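Formiminoglutamase (Trypanosoma cruzi, PDB 4MYK) hydrolyses N-formimino-L-glutamate to L-glutamate and formamide, as an arginase-like enzyme that uses manganese. Local coordinates at residues D31-G36 with F106-R111; A131-F136 with L170-F175; L193-V198 with G203-L208; S243-V248 with R293-M298. The protein carries 1 engineered substitution. All coordinates share one frame; numbering follows the deposited sequence.

Contact 1: D31-G36 with F106-R111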
loop_
_atom_site.group_PDB
_atom_site.type_symbol
_atom_site.label_atom_id
_atom_site.label_comp_id
_atom_site.label_asym_id
_atom_site.label_seq_id
_atom_site.Cartn_x
_atom_site.Cartn_y
_atom_site.Cartn_z
ATOM N N ASP A 31 -18.912 -28.540 -8.762
ATOM C CA ASP A 31 -19.591 -27.779 -7.717
ATOM C C ASP A 31 -19.606 -26.302 -8.095
ATOM O O ASP A 31 -20.583 -25.589 -7.856
ATOM C CB ASP A 31 -18.873 -27.960 -6.382
ATOM C CG ASP A 31 -18.793 -29.415 -5.954
ATOM O OD1 ASP A 31 -19.850 -29.988 -5.627
ATOM O OD2 ASP A 31 -17.676 -29.979 -5.925
ATOM N N ILE A 32 -18.511 -25.855 -8.697
ATOM C CA ILE A 32 -18.358 -24.456 -9.048
ATOM C C ILE A 32 -18.031 -24.353 -10.520
ATOM O O ILE A 32 -17.167 -25.085 -11.026
ATOM C CB ILE A 32 -17.226 -23.786 -8.219
ATOM C CG1 ILE A 32 -17.578 -23.788 -6.724
ATOM C CG2 ILE A 32 -16.930 -22.362 -8.734
ATOM C CD1 ILE A 32 -16.378 -23.629 -5.807
ATOM N N VAL A 33 -18.722 -23.447 -11.206
ATOM C CA VAL A 33 -18.463 -23.222 -12.625
ATOM C C VAL A 33 -18.017 -21.782 -12.944
ATOM O O VAL A 33 -18.700 -20.818 -12.604
ATOM C CB VAL A 33 -19.658 -23.693 -13.495
ATOM C CG1 VAL A 33 -19.473 -23.296 -14.957
ATOM C CG2 VAL A 33 -19.815 -25.213 -13.364
ATOM N N ILE A 34 -16.845 -21.674 -13.577
ATOM C CA ILE A 34 -16.246 -20.402 -13.984
ATOM C C ILE A 34 -16.656 -20.006 -15.409
ATOM O O ILE A 34 -16.499 -20.775 -16.357
ATOM C CB ILE A 34 -14.697 -20.457 -13.927
ATOM C CG1 ILE A 34 -14.209 -20.786 -12.518
ATOM C CG2 ILE A 34 -14.095 -19.152 -14.405
ATOM C CD1 ILE A 34 -12.760 -21.217 -12.477
ATOM N N ILE A 35 -17.176 -18.791 -15.541
ATOM C CA ILE A 35 -17.648 -18.273 -16.819
ATOM C C ILE A 35 -16.948 -16.951 -17.085
ATOM O O ILE A 35 -16.941 -16.074 -16.233
ATOM C CB ILE A 35 -19.194 -18.045 -16.799
ATOM C CG1 ILE A 35 -19.932 -19.371 -16.560
ATOM C CG2 ILE A 35 -19.668 -17.386 -18.091
ATOM C CD1 ILE A 35 -21.312 -19.220 -15.914
ATOM N N GLY A 36 -16.353 -16.809 -18.258
ATOM C CA GLY A 36 -15.657 -15.581 -18.590
ATOM C C GLY A 36 -16.542 -14.618 -19.347
ATOM O O GLY A 36 -17.324 -15.024 -20.206
ATOM N N PHE A 106 -27.990 -18.840 -15.446
ATOM C CA PHE A 106 -29.252 -19.428 -15.006
ATOM C C PHE A 106 -29.222 -20.949 -15.028
ATOM O O PHE A 106 -29.609 -21.598 -14.057
ATOM C CB PHE A 106 -30.429 -18.957 -15.848
ATOM C CG PHE A 106 -31.707 -19.679 -15.521
ATOM C CD1 PHE A 106 -32.432 -19.351 -14.383
ATOM C CD2 PHE A 106 -32.164 -20.712 -16.325
ATOM C CE1 PHE A 106 -33.594 -20.023 -14.063
ATOM C CE2 PHE A 106 -33.334 -21.383 -16.010
ATOM C CZ PHE A 106 -34.048 -21.037 -14.875
ATOM N N THR A 107 -28.768 -21.513 -16.143
ATOM C CA THR A 107 -28.665 -22.962 -16.272
ATOM C C THR A 107 -27.826 -23.571 -15.142
ATOM O O THR A 107 -28.252 -24.529 -14.504
ATOM C CB THR A 107 -28.145 -23.388 -17.674
ATOM O OG1 THR A 107 -26.778 -22.993 -17.836
ATOM C CG2 THR A 107 -28.979 -22.744 -18.768
ATOM N N VAL A 108 -26.651 -22.999 -14.876
ATOM C CA VAL A 108 -25.814 -23.464 -13.763
ATOM C C VAL A 108 -26.568 -23.352 -12.438
ATOM O O VAL A 108 -26.518 -24.256 -11.602
ATOM C CB VAL A 108 -24.463 -22.698 -13.661
ATOM C CG1 VAL A 108 -23.702 -23.139 -12.431
ATOM C CG2 VAL A 108 -23.620 -22.945 -14.883
ATOM N N LEU A 109 -27.268 -22.231 -12.271
ATOM C CA LEU A 109 -28.091 -21.983 -11.091
ATOM C C LEU A 109 -29.215 -23.013 -10.978
ATOM O O LEU A 109 -29.391 -23.649 -9.940
ATOM C CB LEU A 109 -28.700 -20.576 -11.139
ATOM C CG LEU A 109 -27.857 -19.349 -10.788
ATOM C CD1 LEU A 109 -28.724 -18.097 -10.873
ATOM C CD2 LEU A 109 -27.257 -19.502 -9.401
ATOM N N ALA A 110 -29.964 -23.162 -12.064
ATOM C CA ALA A 110 -31.098 -24.077 -12.128
ATOM C C ALA A 110 -30.767 -25.501 -11.679
ATOM O O ALA A 110 -31.635 -26.206 -11.168
ATOM C CB ALA A 110 -31.691 -24.085 -13.540
ATOM N N ARG A 111 -29.525 -25.936 -11.863
ATOM C CA ARG A 111 -29.196 -27.328 -11.532
ATOM C C ARG A 111 -28.483 -27.448 -10.204
ATOM O O ARG A 111 -27.985 -28.509 -9.852
ATOM C CB ARG A 111 -28.368 -28.004 -12.631
ATOM C CG ARG A 111 -26.889 -27.789 -12.507
ATOM C CD ARG A 111 -26.121 -28.575 -13.551
ATOM N NE ARG A 111 -24.731 -28.132 -13.574
ATOM C CZ ARG A 111 -24.260 -27.227 -14.421
ATOM N NH1 ARG A 111 -25.066 -26.703 -15.330
ATOM N NH2 ARG A 111 -22.990 -26.862 -14.365
#

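Contact 2: A131-F136 with L170-F175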
loop_
_atom_site.group_PDB
_atom_site.type_symbol
_atom_site.label_atom_id
_atom_site.label_comp_id
_atom_site.label_asym_id
_atom_site.label_seq_id
_atom_site.Cartn_x
_atom_site.Cartn_y
_atom_site.Cartn_z
ATOM N N ALA A 131 -30.505 -13.577 -14.144
ATOM C CA ALA A 131 -30.343 -15.021 -13.958
ATOM C C ALA A 131 -30.775 -15.461 -12.551
ATOM O O ALA A 131 -31.376 -16.528 -12.386
ATOM C CB ALA A 131 -28.895 -15.449 -14.243
ATOM N N MET A 132 -30.465 -14.632 -11.551
ATOM C CA MET A 132 -30.848 -14.892 -10.160
ATOM C C MET A 132 -32.344 -14.713 -9.948
ATOM O O MET A 132 -32.980 -15.534 -9.295
ATOM C CB MET A 132 -30.096 -13.976 -9.187
ATOM C CG MET A 132 -28.625 -14.321 -8.959
ATOM S SD MET A 132 -28.293 -15.813 -7.995
ATOM C CE MET A 132 -28.971 -15.361 -6.385
ATOM N N LEU A 133 -32.892 -13.631 -10.494
ATOM C CA LEU A 133 -34.314 -13.327 -10.356
ATOM C C LEU A 133 -35.200 -14.354 -11.055
ATOM O O LEU A 133 -36.386 -14.472 -10.740
ATOM C CB LEU A 133 -34.631 -11.929 -10.893
ATOM C CG LEU A 133 -33.942 -10.733 -10.226
ATOM C CD1 LEU A 133 -34.342 -9.435 -10.930
ATOM C CD2 LEU A 133 -34.263 -10.676 -8.739
ATOM N N ARG A 134 -34.627 -15.082 -12.008
ATOM C CA ARG A 134 -35.349 -16.162 -12.675
ATOM C C ARG A 134 -35.244 -17.411 -11.836
ATOM O O ARG A 134 -36.216 -18.141 -11.665
ATOM C CB ARG A 134 -34.770 -16.455 -14.064
ATOM C CG ARG A 134 -35.135 -15.455 -15.148
ATOM C CD ARG A 134 -34.337 -15.767 -16.415
ATOM N NE ARG A 134 -34.560 -17.146 -16.837
ATOM C CZ ARG A 134 -33.763 -17.837 -17.646
ATOM N NH1 ARG A 134 -32.660 -17.293 -18.137
ATOM N NH2 ARG A 134 -34.071 -19.091 -17.957
ATOM N N ALA A 135 -34.048 -17.665 -11.323
ATOM C CA ALA A 135 -33.793 -18.892 -10.587
ATOM C C ALA A 135 -34.514 -18.938 -9.233
ATOM O O ALA A 135 -34.963 -20.007 -8.807
ATOM C CB ALA A 135 -32.287 -19.116 -10.419
ATOM N N PHE A 136 -34.615 -17.791 -8.560
ATOM C CA PHE A 136 -35.319 -17.704 -7.280
ATOM C C PHE A 136 -36.327 -16.573 -7.343
ATOM O O PHE A 136 -36.083 -15.477 -6.838
ATOM C CB PHE A 136 -34.347 -17.478 -6.128
ATOM C CG PHE A 136 -33.076 -18.259 -6.259
ATOM C CD1 PHE A 136 -33.035 -19.599 -5.921
ATOM C CD2 PHE A 136 -31.921 -17.654 -6.739
ATOM C CE1 PHE A 136 -31.863 -20.323 -6.050
ATOM C CE2 PHE A 136 -30.751 -18.372 -6.875
ATOM C CZ PHE A 136 -30.718 -19.709 -6.529
ATOM N N LEU A 170 -32.768 -2.808 -9.624
ATOM C CA LEU A 170 -33.725 -2.098 -8.773
ATOM C C LEU A 170 -35.038 -1.841 -9.504
ATOM O O LEU A 170 -36.101 -1.772 -8.886
ATOM C CB LEU A 170 -33.140 -0.779 -8.275
ATOM C CG LEU A 170 -32.027 -0.953 -7.251
ATOM C CD1 LEU A 170 -31.362 0.382 -6.962
ATOM C CD2 LEU A 170 -32.586 -1.597 -5.984
ATOM N N GLU A 171 -34.957 -1.703 -10.822
ATOM C CA GLU A 171 -36.143 -1.480 -11.634
ATOM C C GLU A 171 -36.920 -2.768 -11.908
ATOM O O GLU A 171 -37.941 -2.736 -12.594
ATOM C CB GLU A 171 -35.787 -0.791 -12.952
ATOM C CG GLU A 171 -35.274 0.617 -12.793
ATOM C CD GLU A 171 -35.368 1.415 -14.075
ATOM O OE1 GLU A 171 -34.322 1.619 -14.732
ATOM O OE2 GLU A 171 -36.490 1.842 -14.428
ATOM N N GLU A 172 -36.447 -3.894 -11.375
ATOM C CA GLU A 172 -37.134 -5.177 -11.555
ATOM C C GLU A 172 -38.328 -5.339 -10.615
ATOM O O GLU A 172 -38.211 -5.118 -9.411
ATOM C CB GLU A 172 -36.165 -6.341 -11.352
ATOM C CG GLU A 172 -35.089 -6.469 -12.422
ATOM C CD GLU A 172 -35.612 -7.091 -13.696
ATOM O OE1 GLU A 172 -36.684 -7.742 -13.644
ATOM O OE2 GLU A 172 -34.951 -6.923 -14.746
ATOM N N SER A 173 -39.472 -5.730 -11.176
ATOM C CA SER A 173 -40.676 -6.005 -10.392
ATOM C C SER A 173 -40.391 -6.998 -9.279
ATOM O O SER A 173 -40.762 -6.785 -8.123
ATOM C CB SER A 173 -41.780 -6.593 -11.279
ATOM O OG SER A 173 -42.165 -5.698 -12.305
ATOM N N SER A 174 -39.738 -8.094 -9.643
ATOM C CA SER A 174 -39.553 -9.218 -8.732
ATOM C C SER A 174 -38.633 -8.916 -7.550
ATOM O O SER A 174 -38.769 -9.521 -6.484
ATOM C CB SER A 174 -39.024 -10.418 -9.512
ATOM O OG SER A 174 -37.947 -10.021 -10.339
ATOM N N PHE A 175 -37.715 -7.968 -7.733
ATOM C CA PHE A 175 -36.628 -7.762 -6.780
ATOM C C PHE A 175 -36.923 -6.719 -5.724
ATOM O O PHE A 175 -37.261 -5.574 -6.048
ATOM C CB PHE A 175 -35.336 -7.385 -7.509
ATOM C CG PHE A 175 -34.186 -7.114 -6.584
ATOM C CD1 PHE A 175 -33.713 -8.117 -5.728
ATOM C CD2 PHE A 175 -33.575 -5.861 -6.556
ATOM C CE1 PHE A 175 -32.648 -7.874 -4.850
ATOM C CE2 PHE A 175 -32.508 -5.602 -5.683
ATOM C CZ PHE A 175 -32.043 -6.609 -4.830
#

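Contact 3: L193-V198 with G203-L208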
loop_
_atom_site.group_PDB
_atom_site.type_symbol
_atom_site.label_atom_id
_atom_site.label_comp_id
_atom_site.label_asym_id
_atom_site.label_seq_id
_atom_site.Cartn_x
_atom_site.Cartn_y
_atom_site.Cartn_z
ATOM N N LEU A 193 -28.115 12.173 -5.783
ATOM C CA LEU A 193 -29.265 11.620 -6.495
ATOM C C LEU A 193 -29.156 10.097 -6.563
ATOM O O LEU A 193 -30.160 9.383 -6.502
ATOM C CB LEU A 193 -29.358 12.184 -7.920
ATOM C CG LEU A 193 -29.872 13.615 -8.159
ATOM C CD1 LEU A 193 -29.895 13.952 -9.649
ATOM C CD2 LEU A 193 -31.254 13.811 -7.559
ATOM N N HIS A 194 -27.925 9.611 -6.707
ATOM C CA HIS A 194 -27.649 8.180 -6.760
ATOM C C HIS A 194 -27.978 7.527 -5.420
ATOM O O HIS A 194 -28.632 6.501 -5.379
ATOM C CB HIS A 194 -26.185 7.917 -7.150
ATOM C CG HIS A 194 -25.868 8.198 -8.595
ATOM N ND1 HIS A 194 -25.358 9.405 -9.029
ATOM C CD2 HIS A 194 -25.969 7.418 -9.698
ATOM C CE1 HIS A 194 -25.172 9.360 -10.337
ATOM N NE2 HIS A 194 -25.533 8.166 -10.767
ATOM N N ALA A 195 -27.528 8.132 -4.326
ATOM C CA ALA A 195 -27.861 7.646 -2.987
ATOM C C ALA A 195 -29.366 7.685 -2.769
ATOM O O ALA A 195 -29.982 6.688 -2.397
ATOM C CB ALA A 195 -27.158 8.481 -1.924
ATOM N N GLN A 196 -29.946 8.858 -2.988
ATOM C CA GLN A 196 -31.391 9.058 -2.904
ATOM C C GLN A 196 -32.192 7.922 -3.561
ATOM O O GLN A 196 -33.103 7.366 -2.949
ATOM C CB GLN A 196 -31.746 10.409 -3.527
ATOM C CG GLN A 196 -33.199 10.596 -3.834
ATOM C CD GLN A 196 -33.505 11.979 -4.379
ATOM O OE1 GLN A 196 -33.789 12.141 -5.568
ATOM N NE2 GLN A 196 -33.452 12.983 -3.511
ATOM N N TYR A 197 -31.839 7.572 -4.797
ATOM C CA TYR A 197 -32.517 6.495 -5.541
ATOM C C TYR A 197 -32.507 5.140 -4.814
ATOM O O TYR A 197 -33.543 4.509 -4.628
ATOM C CB TYR A 197 -31.910 6.346 -6.949
ATOM C CG TYR A 197 -32.548 5.250 -7.794
ATOM C CD1 TYR A 197 -31.925 4.019 -7.972
ATOM C CD2 TYR A 197 -33.781 5.448 -8.402
ATOM C CE1 TYR A 197 -32.517 3.014 -8.739
ATOM C CE2 TYR A 197 -34.379 4.454 -9.169
ATOM C CZ TYR A 197 -33.746 3.239 -9.336
ATOM O OH TYR A 197 -34.347 2.258 -10.108
ATOM N N VAL A 198 -31.323 4.685 -4.427
ATOM C CA VAL A 198 -31.185 3.449 -3.665
ATOM C C VAL A 198 -32.009 3.489 -2.387
ATOM O O VAL A 198 -32.786 2.579 -2.103
ATOM C CB VAL A 198 -29.715 3.206 -3.252
ATOM C CG1 VAL A 198 -29.629 2.034 -2.283
ATOM C CG2 VAL A 198 -28.833 2.983 -4.476
ATOM N N GLY A 203 -32.917 0.402 -0.308
ATOM C CA GLY A 203 -31.606 -0.215 -0.317
ATOM C C GLY A 203 -30.687 0.409 0.715
ATOM O O GLY A 203 -30.959 1.494 1.239
ATOM N N HIS A 204 -29.585 -0.279 1.002
ATOM C CA HIS A 204 -28.722 0.096 2.112
ATOM C C HIS A 204 -27.345 0.534 1.642
ATOM O O HIS A 204 -26.701 -0.135 0.834
ATOM C CB HIS A 204 -28.602 -1.065 3.104
ATOM C CG HIS A 204 -29.911 -1.718 3.413
ATOM N ND1 HIS A 204 -30.590 -1.506 4.591
ATOM C CD2 HIS A 204 -30.688 -2.547 2.676
ATOM C CE1 HIS A 204 -31.719 -2.189 4.575
ATOM N NE2 HIS A 204 -31.805 -2.825 3.422
ATOM N N LEU A 205 -26.903 1.674 2.163
ATOM C CA LEU A 205 -25.558 2.162 1.896
ATOM C C LEU A 205 -24.645 1.836 3.058
ATOM O O LEU A 205 -24.884 2.270 4.181
ATOM C CB LEU A 205 -25.563 3.669 1.654
ATOM C CG LEU A 205 -26.567 4.190 0.625
ATOM C CD1 LEU A 205 -26.270 5.655 0.310
ATOM C CD2 LEU A 205 -26.533 3.362 -0.636
ATOM N N MET A 206 -23.602 1.062 2.773
ATOM C CA MET A 206 -22.576 0.733 3.753
ATOM C C MET A 206 -21.221 1.328 3.365
ATOM O O MET A 206 -20.371 0.642 2.788
ATOM C CB MET A 206 -22.478 -0.777 3.915
ATOM C CG MET A 206 -23.644 -1.343 4.703
ATOM S SD MET A 206 -23.452 -3.057 5.191
ATOM C CE MET A 206 -24.876 -3.204 6.251
ATOM N N TRP A 207 -21.041 2.613 3.683
ATOM C CA TRP A 207 -19.872 3.387 3.259
ATOM C C TRP A 207 -18.587 2.736 3.716
ATOM O O TRP A 207 -18.557 2.082 4.754
ATOM C CB TRP A 207 -19.926 4.811 3.816
ATOM C CG TRP A 207 -21.129 5.589 3.401
ATOM C CD1 TRP A 207 -22.194 5.915 4.177
ATOM C CD2 TRP A 207 -21.399 6.136 2.097
ATOM N NE1 TRP A 207 -23.109 6.635 3.447
ATOM C CE2 TRP A 207 -22.642 6.784 2.167
ATOM C CE3 TRP A 207 -20.707 6.137 0.877
ATOM C CZ2 TRP A 207 -23.210 7.430 1.067
ATOM C CZ3 TRP A 207 -21.275 6.783 -0.214
ATOM C CH2 TRP A 207 -22.510 7.418 -0.110
ATOM N N LEU A 208 -17.529 2.912 2.929
ATOM C CA LEU A 208 -16.212 2.376 3.270
ATOM C C LEU A 208 -15.856 2.620 4.750
ATOM O O LEU A 208 -15.503 1.689 5.474
ATOM C CB LEU A 208 -15.146 2.977 2.343
ATOM C CG LEU A 208 -13.693 2.536 2.536
ATOM C CD1 LEU A 208 -13.552 1.031 2.385
ATOM C CD2 LEU A 208 -12.776 3.264 1.580
#

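Contact 4: S243-V248 with R293-M298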
loop_
_atom_site.group_PDB
_atom_site.type_symbol
_atom_site.label_atom_id
_atom_site.label_comp_id
_atom_site.label_asym_id
_atom_site.label_seq_id
_atom_site.Cartn_x
_atom_site.Cartn_y
_atom_site.Cartn_z
ATOM N N SER A 243 -3.255 0.773 -4.084
ATOM C CA SER A 243 -1.956 0.350 -3.570
ATOM C C SER A 243 -1.820 -1.184 -3.600
ATOM O O SER A 243 -0.731 -1.709 -3.849
ATOM C CB SER A 243 -1.703 0.900 -2.162
ATOM O OG SER A 243 -2.610 0.363 -1.223
ATOM N N ASP A 244 -2.931 -1.880 -3.339
ATOM C CA ASP A 244 -3.022 -3.347 -3.448
ATOM C C ASP A 244 -3.541 -3.812 -4.812
ATOM O O ASP A 244 -3.157 -4.873 -5.312
ATOM C CB ASP A 244 -3.971 -3.912 -2.388
ATOM C CG ASP A 244 -3.355 -3.958 -1.032
ATOM O OD1 ASP A 244 -2.115 -4.010 -0.953
ATOM O OD2 ASP A 244 -4.112 -3.944 -0.045
ATOM N N MET A 245 -4.436 -3.022 -5.395
ATOM C CA MET A 245 -5.168 -3.445 -6.573
ATOM C C MET A 245 -5.153 -2.342 -7.629
ATOM O O MET A 245 -6.170 -1.701 -7.871
ATOM C CB MET A 245 -6.601 -3.796 -6.163
ATOM C CG MET A 245 -7.393 -4.608 -7.176
ATOM S SD MET A 245 -6.562 -6.148 -7.576
ATOM C CE MET A 245 -7.961 -7.251 -7.753
ATOM N N PRO A 246 -3.984 -2.100 -8.248
ATOM C CA PRO A 246 -3.875 -1.018 -9.244
ATOM C C PRO A 246 -4.464 -1.350 -10.630
ATOM O O PRO A 246 -4.791 -0.432 -11.386
ATOM C CB PRO A 246 -2.365 -0.769 -9.339
ATOM C CG PRO A 246 -1.740 -2.037 -8.900
ATOM C CD PRO A 246 -2.668 -2.640 -7.865
ATOM N N GLY A 247 -4.618 -2.632 -10.949
ATOM C CA GLY A 247 -5.003 -3.033 -12.295
ATOM C C GLY A 247 -6.500 -3.124 -12.512
ATOM O O GLY A 247 -7.049 -4.221 -12.677
ATOM N N VAL A 248 -7.161 -1.967 -12.502
ATOM C CA VAL A 248 -8.608 -1.885 -12.659
ATOM C C VAL A 248 -8.859 -0.659 -13.509
ATOM O O VAL A 248 -7.948 0.128 -13.723
ATOM C CB VAL A 248 -9.361 -1.763 -11.294
ATOM C CG1 VAL A 248 -9.029 -2.935 -10.377
ATOM C CG2 VAL A 248 -9.049 -0.451 -10.611
ATOM N N ARG A 293 -3.178 -11.535 -9.752
ATOM C CA ARG A 293 -2.893 -12.426 -8.629
ATOM C C ARG A 293 -3.896 -12.204 -7.504
ATOM O O ARG A 293 -4.418 -13.149 -6.930
ATOM C CB ARG A 293 -1.456 -12.251 -8.121
ATOM C CG ARG A 293 -0.389 -12.651 -9.134
ATOM C CD ARG A 293 1.008 -12.663 -8.523
ATOM N NE ARG A 293 1.112 -13.607 -7.410
ATOM C CZ ARG A 293 1.790 -14.749 -7.456
ATOM N NH1 ARG A 293 2.433 -15.099 -8.561
ATOM N NH2 ARG A 293 1.829 -15.543 -6.398
ATOM N N VAL A 294 -4.174 -10.945 -7.188
ATOM C CA VAL A 294 -5.143 -10.656 -6.134
ATOM C C VAL A 294 -6.511 -11.248 -6.469
ATOM O O VAL A 294 -7.173 -11.827 -5.602
ATOM C CB VAL A 294 -5.271 -9.153 -5.868
ATOM C CG1 VAL A 294 -6.456 -8.869 -4.939
ATOM C CG2 VAL A 294 -3.957 -8.614 -5.299
ATOM N N ALA A 295 -6.913 -11.109 -7.733
ATOM C CA ALA A 295 -8.221 -11.558 -8.203
ATOM C C ALA A 295 -8.354 -13.068 -8.055
ATOM O O ALA A 295 -9.378 -13.563 -7.576
ATOM C CB ALA A 295 -8.444 -11.135 -9.651
ATOM N N VAL A 296 -7.310 -13.795 -8.456
ATOM C CA VAL A 296 -7.294 -15.256 -8.314
ATOM C C VAL A 296 -7.294 -15.658 -6.836
ATOM O O VAL A 296 -7.980 -16.598 -6.444
ATOM C CB VAL A 296 -6.104 -15.917 -9.080
ATOM C CG1 VAL A 296 -5.993 -17.391 -8.744
ATOM C CG2 VAL A 296 -6.252 -15.721 -10.597
ATOM N N TYR A 297 -6.538 -14.929 -6.018
ATOM C CA TYR A 297 -6.481 -15.208 -4.588
ATOM C C TYR A 297 -7.809 -14.938 -3.893
ATOM O O TYR A 297 -8.173 -15.616 -2.939
ATOM C CB TYR A 297 -5.357 -14.416 -3.924
ATOM C CG TYR A 297 -4.001 -15.090 -4.029
ATOM C CD1 TYR A 297 -3.841 -16.422 -3.666
ATOM C CD2 TYR A 297 -2.885 -14.395 -4.478
ATOM C CE1 TYR A 297 -2.610 -17.044 -3.760
ATOM C CE2 TYR A 297 -1.649 -15.009 -4.568
ATOM C CZ TYR A 297 -1.516 -16.335 -4.210
ATOM O OH TYR A 297 -0.289 -16.957 -4.292
ATOM N N MET A 298 -8.540 -13.947 -4.384
ATOM C CA MET A 298 -9.888 -13.679 -3.899
ATOM C C MET A 298 -10.838 -14.854 -4.182
ATOM O O MET A 298 -11.590 -15.287 -3.301
ATOM C CB MET A 298 -10.421 -12.393 -4.526
ATOM C CG MET A 298 -9.880 -11.127 -3.898
ATOM S SD MET A 298 -10.418 -9.625 -4.750
ATOM C CE MET A 298 -12.194 -9.670 -4.520
#

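Contact 1: D31-G36 with F106-R111
Val33 on strand 32-37 and Val108 on helix 94-110 share one first torsion: each holds CG1 trans to its own backbone N (chi1 173° and 175°), and the two branches that meet are CG1 of Val33 and CG2 of Val108, 4.2 Å apart. The other branch of the strand valine serves a different partner. Its CG2 lies 3.7 Å from NH2 of Arg111, at the edge of the guanidinium and near its plane. Arg111 has just left the helix; its chain is extended from CG to NE, and the two side chains cross at about a right angle. Helix 94-110 forms the crossover between the parallel strands 83-88 and 114-119, and strand 32-37 lies between those two in the sheet; the valine pair is one place where the helix rests on that middle strand. Ile32 and Ile34 point to the other face, against helix 290-306, which gives the alpha/beta/alpha layering of the arginase fold. Both valines also touch Glu27, whose carboxylate forms a salt bridge with NH2 of Arg111.

Contact 2: A131-F136 with L170-F175
Glu172 is the first residue of the 170-175 loop to meet Leu133, and it does so with its aliphatic part. Its CG lies 3.4 Å from Leu133 CD1 and its CB 3.6 Å from the same methyl. A bend at chi2 (-78°) brings the carboxylate back beside this methyl, with OE1 4.0 Å from Leu133 CD1; the two side chains cross obliquely, in a contact made mainly of carbon on carbon. The chain then turns at Ser173, where a weak backbone bond from Phe175 N to Glu172 O closes the bend. Ser174 leaves its backbone toward the helix, and its OG is 3.7 Å from Leu133 CD1 and 3.9 Å from Leu133 CB. Leu133 thus sits in a small cradle offered by one turn of the loop.

In the arginase-type alpha/beta fold this loop leads from helix 165-170 into strand 180-185, while Leu133 belongs to the last turn of helix 125-135, which runs on toward strand 141-145. The far side of that helix packs on helix 94-110, and Met132 reaches strand 274-280.

Phe175 completes the cradle. Its CB is 3.7 Å from Leu133 CD2, and CD1 of the ring is 4.0 Å from the same methyl. With CG trans to the backbone N (chi1 178°), the ring leads away from the helix and meets the methyl obliquely, the two side chains crossing at about a right angle. Leu133 also touches Val140, just ahead of strand 141-145.

Contact 3: L193-V198 with G203-L208
Leu205, on strand 204-207, aims its side chain at Ala195 and Val198 of the helix just before it in the chain. Its CB lies over one face of the Trp207 ring, toward the rim. From there CG stands trans to the carbonyl carbon (chi1 -51°); the side chain leaves the strand toward the helix, and its fork divides between two helix residues. One tip, CD1, meets Ala195 CB at 3.7 Å; the other, CD2, meets Val198 CG1, also at 3.7 Å. The leucine therefore straddles two residues one helical turn apart.

Val198 CG1 does double duty, because it also rests on the Gly203 backbone, 3.6 Å from its CA. Gly203 has no side chain, and the valine methyl packs directly on the main chain there. The same pair is tied by a hydrogen bond from Gly203 N to Val198 O, 2.8 Å long with an N-H...O angle of 153°. Helix and strand run at 132° to each other, with their axes 9.0 Å apart at closest approach. Ala195 also packs against Leu72 of the second subunit, and Trp207 against Glu73 of the same neighbour. Strand 180-185, helix 192-200 and strand 204-207 form a beta-alpha-beta crossover that adds strand 204-207 at one edge of the chain's parallel sheet, in the alpha/beta fold of the arginase family.

Contact 4: S243-V248 with R293-M298
Beyond strand 231-236, which ends at the manganese ligand Asp236, with the ligand Asp238 two residues on, the chain runs into a loop that lays Met245 against Val294 and Ala295 of helix 290-306. Methionine does most of the touching. Its CG stands trans to the backbone N, and the chain then folds at chi2 (57°) and again at chi3, which brings sulfur and methyl up against the helix although the side chain does not leave its backbone in that direction. SD comes to 3.7 Å from Val294 CB, and CE to 3.6 Å from Val294 CG1, and the two side chains meet at a slant. CE reaches further, lying 4.0 Å from the backbone N of Ala295 and 4.3 Å from its CB.

The second branch of Val294 is used by the preceding loop residue: CG2 is 3.8 Å from Asp244 O. The carboxylate of Asp244 looks elsewhere, with OD2 hydrogen-bonded to Ala258 N at the start of helix 258-270. Polar ties anchor the loop near the start of helix 290-306, from Ser243 O to Arg290 and from Gly247 N to the hydroxyl of Ser291, while Gly247 itself is the centre of an inverse gamma turn.

In the trimer, Val294 packs on Ala253 of the third subunit and Asp244 on Ser243 of that subunit. The side chain of Met245 is about 7 Å from that of Asp238 and about 11 Å from a manganese ion, which puts the contact in the surroundings of the two-manganese site, in the loop region after a metal-binding strand of the arginase-type fold.

Along the chain the four contacts follow one another in series, each closing before the next opens, within one arginase-family alpha/beta domain. Contacts 1 and 2 have centres about 17 Å apart and touch through helices 94-110 and 125-135, where Phe106 meets Arg134 in a cation-pi pair. Contact 2 in turn reaches contact 3, about 20 Å away between centres, by Leu170 and Glu171 packing on Tyr197. Contacts 1 and 3 both reach the eight-stranded parallel sheet, their centres about 30 Å apart on opposite sides of the chain's centre. Contact 4 touches none of the others; like contact 3 it borders a neighbouring subunit, so local packing continues into the trimer.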